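MutT/nudix family protein (Listeria innocua, PDB 3I9X) probably acts as a hydrolase of the Nudix family, its substrate not being established, and is represented here by the N-terminal part that holds the Nudix domain. Local coordinates at residues L34-K38 / A131-R135; E65-V71 / L155-H161. One frame throughout, in Å; residues are numbered along the deposited sequence.

Interaction 1: L34-K38 / A131-R135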
loop_
_atom_site.group_PDB
_atom_site.type_symbol
_atom_site.label_atom_id
_atom_site.label_comp_id
_atom_site.label_asym_id
_atom_site.label_seq_id
_atom_site.Cartn_x
_atom_site.Cartn_y
_atom_site.Cartn_z
ATOM N N LEU A 34 9.333 4.028 13.421
ATOM C CA LEU A 34 10.426 3.329 14.075
ATOM C C LEU A 34 10.296 3.366 15.576
ATOM O O LEU A 34 10.569 4.406 16.200
ATOM C CB LEU A 34 11.737 3.997 13.681
ATOM C CG LEU A 34 13.025 3.224 13.642
ATOM C CD1 LEU A 34 12.707 1.822 13.146
ATOM C CD2 LEU A 34 14.040 3.934 12.682
ATOM N N THR A 35 9.903 2.245 16.162
ATOM C CA THR A 35 9.554 2.214 17.589
ATOM C C THR A 35 10.409 1.303 18.444
ATOM O O THR A 35 11.088 0.398 17.939
ATOM C CB THR A 35 8.104 1.830 17.791
ATOM O OG1 THR A 35 7.915 0.441 17.555
ATOM C CG2 THR A 35 7.180 2.631 16.863
ATOM N N THR A 36 10.389 1.577 19.745
ATOM C CA THR A 36 10.996 0.719 20.762
ATOM C C THR A 36 10.157 0.784 22.025
ATOM O O THR A 36 9.187 1.537 22.104
ATOM C CB THR A 36 12.441 1.069 21.069
ATOM O OG1 THR A 36 13.018 0.042 21.890
ATOM C CG2 THR A 36 12.562 2.390 21.779
ATOM N N VAL A 37 10.489 -0.064 22.979
ATOM C CA VAL A 37 9.822 -0.063 24.266
ATOM C C VAL A 37 10.925 0.237 25.265
ATOM O O VAL A 37 12.010 -0.323 25.180
ATOM C CB VAL A 37 9.107 -1.390 24.558
ATOM C CG1 VAL A 37 8.702 -1.494 26.058
ATOM C CG2 VAL A 37 7.852 -1.546 23.687
ATOM N N LYS A 38 10.700 1.215 26.127
ATOM C CA LYS A 38 11.647 1.480 27.202
ATOM C C LYS A 38 10.948 2.153 28.363
ATOM O O LYS A 38 9.803 2.629 28.233
ATOM C CB LYS A 38 12.842 2.323 26.727
ATOM C CG LYS A 38 12.539 3.789 26.422
ATOM C CD LYS A 38 13.802 4.549 25.955
ATOM C CE LYS A 38 13.993 5.921 26.631
ATOM N NZ LYS A 38 15.421 6.166 26.950
ATOM N N ALA A 131 19.961 1.381 19.601
ATOM C CA ALA A 131 20.218 2.053 18.325
ATOM C C ALA A 131 19.444 3.373 18.168
ATOM O O ALA A 131 19.960 4.335 17.609
ATOM C CB ALA A 131 19.858 1.140 17.197
ATOM N N LEU A 132 18.209 3.415 18.641
ATOM C CA LEU A 132 17.414 4.652 18.557
ATOM C C LEU A 132 17.953 5.720 19.506
ATOM O O LEU A 132 18.058 6.870 19.124
ATOM C CB LEU A 132 15.931 4.378 18.830
ATOM C CG LEU A 132 15.305 3.297 17.968
ATOM C CD1 LEU A 132 13.750 3.328 18.054
ATOM C CD2 LEU A 132 15.834 3.407 16.530
ATOM N N GLU A 133 18.311 5.330 20.731
ATOM C CA GLU A 133 18.973 6.251 21.688
ATOM C C GLU A 133 20.273 6.802 21.116
ATOM O O GLU A 133 20.520 7.992 21.218
ATOM C CB GLU A 133 19.213 5.570 23.049
ATOM C CG GLU A 133 17.935 5.310 23.862
ATOM C CD GLU A 133 18.104 4.301 25.017
ATOM O OE1 GLU A 133 19.063 3.486 25.012
ATOM O OE2 GLU A 133 17.234 4.307 25.931
ATOM N N LYS A 134 21.078 5.965 20.471
ATOM C CA LYS A 134 22.321 6.447 19.822
ATOM C C LYS A 134 22.077 7.621 18.874
ATOM O O LYS A 134 22.757 8.660 18.965
ATOM C CB LYS A 134 23.036 5.329 19.054
ATOM C CG LYS A 134 24.026 4.491 19.874
ATOM C CD LYS A 134 25.014 3.685 18.969
ATOM C CE LYS A 134 25.985 4.606 18.157
ATOM N NZ LYS A 134 26.919 3.858 17.232
ATOM N N ARG A 135 21.115 7.467 17.961
ATOM C CA ARG A 135 20.842 8.526 16.970
ATOM C C ARG A 135 20.245 9.774 17.601
ATOM O O ARG A 135 20.575 10.880 17.195
ATOM C CB ARG A 135 19.932 8.023 15.837
ATOM C CG ARG A 135 20.708 7.419 14.687
ATOM C CD ARG A 135 21.335 8.497 13.757
ATOM N NE ARG A 135 20.408 9.015 12.747
ATOM C CZ ARG A 135 20.606 10.121 12.019
ATOM N NH1 ARG A 135 21.701 10.871 12.181
ATOM N NH2 ARG A 135 19.684 10.502 11.136
#

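Interaction 2: E65-V71 / L155-H161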
loop_
_atom_site.group_PDB
_atom_site.type_symbol
_atom_site.label_atom_id
_atom_site.label_comp_id
_atom_site.label_asym_id
_atom_site.label_seq_id
_atom_site.Cartn_x
_atom_site.Cartn_y
_atom_site.Cartn_z
ATOM N N GLU A 65 7.268 22.443 5.115
ATOM C CA GLU A 65 7.081 21.870 6.424
ATOM C C GLU A 65 8.275 22.087 7.360
ATOM O O GLU A 65 8.532 21.247 8.208
ATOM C CB GLU A 65 6.757 20.375 6.258
ATOM C CG GLU A 65 5.458 20.114 5.474
ATOM C CD GLU A 65 4.228 20.539 6.240
ATOM O OE1 GLU A 65 3.579 19.717 6.909
ATOM O OE2 GLU A 65 3.913 21.727 6.229
ATOM N N GLY A 66 9.002 23.200 7.202
ATOM C CA GLY A 66 10.205 23.432 7.978
ATOM C C GLY A 66 9.947 23.461 9.483
ATOM O O GLY A 66 8.895 23.922 9.954
ATOM N N GLY A 67 10.902 22.953 10.241
ATOM C CA GLY A 67 10.747 22.874 11.673
ATOM C C GLY A 67 9.752 21.850 12.221
ATOM O O GLY A 67 9.587 21.787 13.440
ATOM N N LYS A 68 9.094 21.061 11.358
ATOM C CA LYS A 68 8.092 20.086 11.812
ATOM C C LYS A 68 8.722 18.699 11.900
ATOM O O LYS A 68 9.634 18.376 11.151
ATOM C CB LYS A 68 6.883 20.056 10.881
ATOM C CG LYS A 68 6.062 21.368 10.906
ATOM C CD LYS A 68 4.921 21.290 9.895
ATOM C CE LYS A 68 3.963 22.474 9.945
ATOM N NZ LYS A 68 2.733 22.215 9.098
ATOM N N TRP A 69 8.262 17.913 12.861
ATOM C CA TRP A 69 8.777 16.546 13.067
ATOM C C TRP A 69 8.209 15.564 12.039
ATOM O O TRP A 69 7.023 15.585 11.723
ATOM C CB TRP A 69 8.442 16.105 14.499
ATOM C CG TRP A 69 9.173 16.876 15.535
ATOM C CD1 TRP A 69 8.735 18.007 16.196
ATOM C CD2 TRP A 69 10.478 16.597 16.051
ATOM N NE1 TRP A 69 9.698 18.436 17.082
ATOM C CE2 TRP A 69 10.782 17.613 17.001
ATOM C CE3 TRP A 69 11.438 15.615 15.778
ATOM C CZ2 TRP A 69 11.994 17.667 17.683
ATOM C CZ3 TRP A 69 12.651 15.660 16.472
ATOM C CH2 TRP A 69 12.902 16.678 17.430
ATOM N N ALA A 70 9.060 14.700 11.511
ATOM C CA ALA A 70 8.665 13.730 10.511
ATOM C C ALA A 70 9.235 12.360 10.889
ATOM O O ALA A 70 10.310 12.288 11.499
ATOM C CB ALA A 70 9.218 14.117 9.132
ATOM N N VAL A 71 8.543 11.299 10.469
ATOM C CA VAL A 71 9.125 9.965 10.577
ATOM C C VAL A 71 10.301 9.861 9.629
ATOM O O VAL A 71 10.334 10.515 8.607
ATOM C CB VAL A 71 8.097 8.830 10.334
ATOM C CG1 VAL A 71 6.996 8.978 11.338
ATOM C CG2 VAL A 71 7.566 8.802 8.858
ATOM N N LEU A 155 3.296 16.674 19.118
ATOM C CA LEU A 155 4.259 17.464 18.401
ATOM C C LEU A 155 3.656 18.138 17.147
ATOM O O LEU A 155 2.645 17.675 16.585
ATOM C CB LEU A 155 5.483 16.591 17.996
ATOM C CG LEU A 155 6.427 16.080 19.098
ATOM C CD1 LEU A 155 7.441 15.087 18.474
ATOM C CD2 LEU A 155 7.191 17.237 19.855
ATOM N N PRO A 156 4.290 19.229 16.697
ATOM C CA PRO A 156 4.027 19.726 15.364
ATOM C C PRO A 156 4.641 18.793 14.310
ATOM O O PRO A 156 5.870 18.771 14.152
ATOM C CB PRO A 156 4.702 21.104 15.345
ATOM C CG PRO A 156 5.776 21.027 16.409
ATOM C CD PRO A 156 5.381 19.954 17.385
ATOM N N LEU A 157 3.774 18.035 13.619
ATOM C CA LEU A 157 4.178 16.935 12.735
ATOM C C LEU A 157 4.038 17.289 11.254
ATOM O O LEU A 157 3.020 17.827 10.840
ATOM C CB LEU A 157 3.349 15.685 13.059
ATOM C CG LEU A 157 3.692 14.920 14.353
ATOM C CD1 LEU A 157 2.602 13.968 14.732
ATOM C CD2 LEU A 157 5.016 14.161 14.255
ATOM N N ALA A 158 5.045 16.961 10.458
ATOM C CA ALA A 158 5.039 17.230 9.028
ATOM C C ALA A 158 3.985 16.394 8.256
ATOM O O ALA A 158 3.664 15.256 8.643
ATOM C CB ALA A 158 6.457 16.991 8.444
ATOM N N PHE A 159 3.411 16.994 7.211
ATOM C CA PHE A 159 2.590 16.280 6.205
ATOM C C PHE A 159 1.417 15.638 6.896
ATOM O O PHE A 159 0.767 16.276 7.742
ATOM C CB PHE A 159 3.429 15.215 5.457
ATOM C CG PHE A 159 4.772 15.715 4.959
ATOM C CD1 PHE A 159 5.957 15.225 5.509
ATOM C CD2 PHE A 159 4.855 16.628 3.911
ATOM C CE1 PHE A 159 7.198 15.663 5.057
ATOM C CE2 PHE A 159 6.104 17.080 3.471
ATOM C CZ PHE A 159 7.262 16.598 4.042
ATOM N N ASP A 160 1.100 14.393 6.552
ATOM C CA ASP A 160 0.026 13.700 7.273
ATOM C C ASP A 160 0.589 12.803 8.354
ATOM O O ASP A 160 -0.061 11.828 8.743
ATOM C CB ASP A 160 -0.872 12.879 6.311
ATOM C CG ASP A 160 -0.104 11.903 5.460
ATOM O OD1 ASP A 160 1.147 11.861 5.490
ATOM O OD2 ASP A 160 -0.756 11.205 4.673
ATOM N N HIS A 161 1.795 13.079 8.833
ATOM C CA HIS A 161 2.448 12.126 9.719
ATOM C C HIS A 161 1.754 11.875 11.048
ATOM O O HIS A 161 1.985 10.796 11.641
ATOM C CB HIS A 161 3.937 12.411 9.899
ATOM C CG HIS A 161 4.725 12.128 8.675
ATOM N ND1 HIS A 161 6.107 12.151 8.634
ATOM C CD2 HIS A 161 4.313 11.839 7.422
ATOM C CE1 HIS A 161 6.508 11.874 7.407
ATOM N NE2 HIS A 161 5.436 11.672 6.652
#

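Interaction 1: L34-K38 / A131-R135
Lys-38 NZ meets one oxygen of the flat Glu-133 carboxylate, OE2, at 2.8 Å from its anti side, 15° out of the plane. This hydrogen bond is also a salt bridge. The methylene chain of Lys-38 runs up to the same oxygen, with Lys-38 CD at 3.4 Å from Glu-133 OE2. The two side chains come from opposite directions. Glu-133 stretches out beyond CG, with chi2 164°, and carries its charge from the helix to the strand. Lys-38 supplies the other half of the span by bending at its last two torsions.

Leu-132 sets one methyl, CD1, against the flat peptide groups of the strand backbone. Leu-132 CD1 lies 3.8 Å from Leu-34 O and 3.9 Å from Thr-35 C. The same CD1 is 4.0 Å from Thr-36 CB, and Thr-36 CG2 touches it too. The other branch, Leu-132 CD2, reaches Leu-34 CG at 4.0 Å. The forked end of Leu-132 is thus shared between Leu-34 and Thr-36. Both of these point toward the helix, while Thr-35 between them points away.

The polar end of Thr-36 is satisfied elsewhere, since OG1 is hydrogen-bonded to Val-127 O. Leu-132 also packs on Leu-146 of strand 144-148. Further along the helix, Arg-135 forms a salt bridge with Glu-93 of helix 82-94, which carries much of the Nudix box sequence.

The contact is therefore buried around Leu-132, with the Lys-38 to Glu-133 salt bridge at the partly exposed margin. The strand and helix segments run at 108° to each other, with axes 9.9 Å apart at closest approach. Helix 129-137 lies across one face of the mixed sheet, as expected in the alpha/beta/alpha sandwich of the Nudix fold.

Interaction 2: E65-V71 / L155-H161
Leu-155 sets a methyl over one face of the Trp-69 indole. Leu-155 CD1 is 4.0 Å from the centroid of the five-membered ring, a CH-pi contact. Phe-147 meets the same indole edge-to-face. Leu-157 CD2 packs on Trp-69 CB at 3.9 Å, and the methyls of Ala-70 and Ala-158 touch nearby.

The backbones then join through a single parallel beta bridge between Trp-69 and Leu-157. Trp-69 N donates to Pro-156 O at 2.9 Å. Ala-158 N donates to Trp-69 O at 2.7 Å. The bridge ties the start of strand 69-75 in the Nudix sheet to the loop that leads into helix 161-177.

Further along the strand, Val-71 N gives a hydrogen bond of 3.2 Å to His-161 ND1, 24° out of the imidazole plane. His-161 NE2 hydrogen-bonds a glycerol, probably from the crystallisation liquor.

In the turn before the strand, Glu-65 is folded back by its second torsion (chi2 -69°). Glu-65 CG lies over a face of the Phe-159 ring. The anti lone pair of Glu-65 OE1 accepts the N-H of Phe-159, N to OE1 2.7 Å, with a nearly straight N-H...O angle of 174°. Lys-68 NZ forms a salt bridge with Glu-65 OE2 at 3.1 Å.

From the N terminus the chain first passes residues 34-38 in strand 27-40, then 65-71, the turn leading into strand 69-75 and its first residues. It next reaches 131-135, where interaction 1 closes a loop of 92 residues that includes helix 82-94. Interaction 2 closes later, at 155-161, over 83 residues. The segments alternate, so the two loops cross. Their centres lie 19 Å apart and their nearest atoms are about 6 Å apart, so they do not touch. The sheet is their common ground, because strands 27-40 and 69-75 are neighbours in it. Interaction 1 fixes helix 129-137 to it, and interaction 2 fixes the approach to helix 161-177.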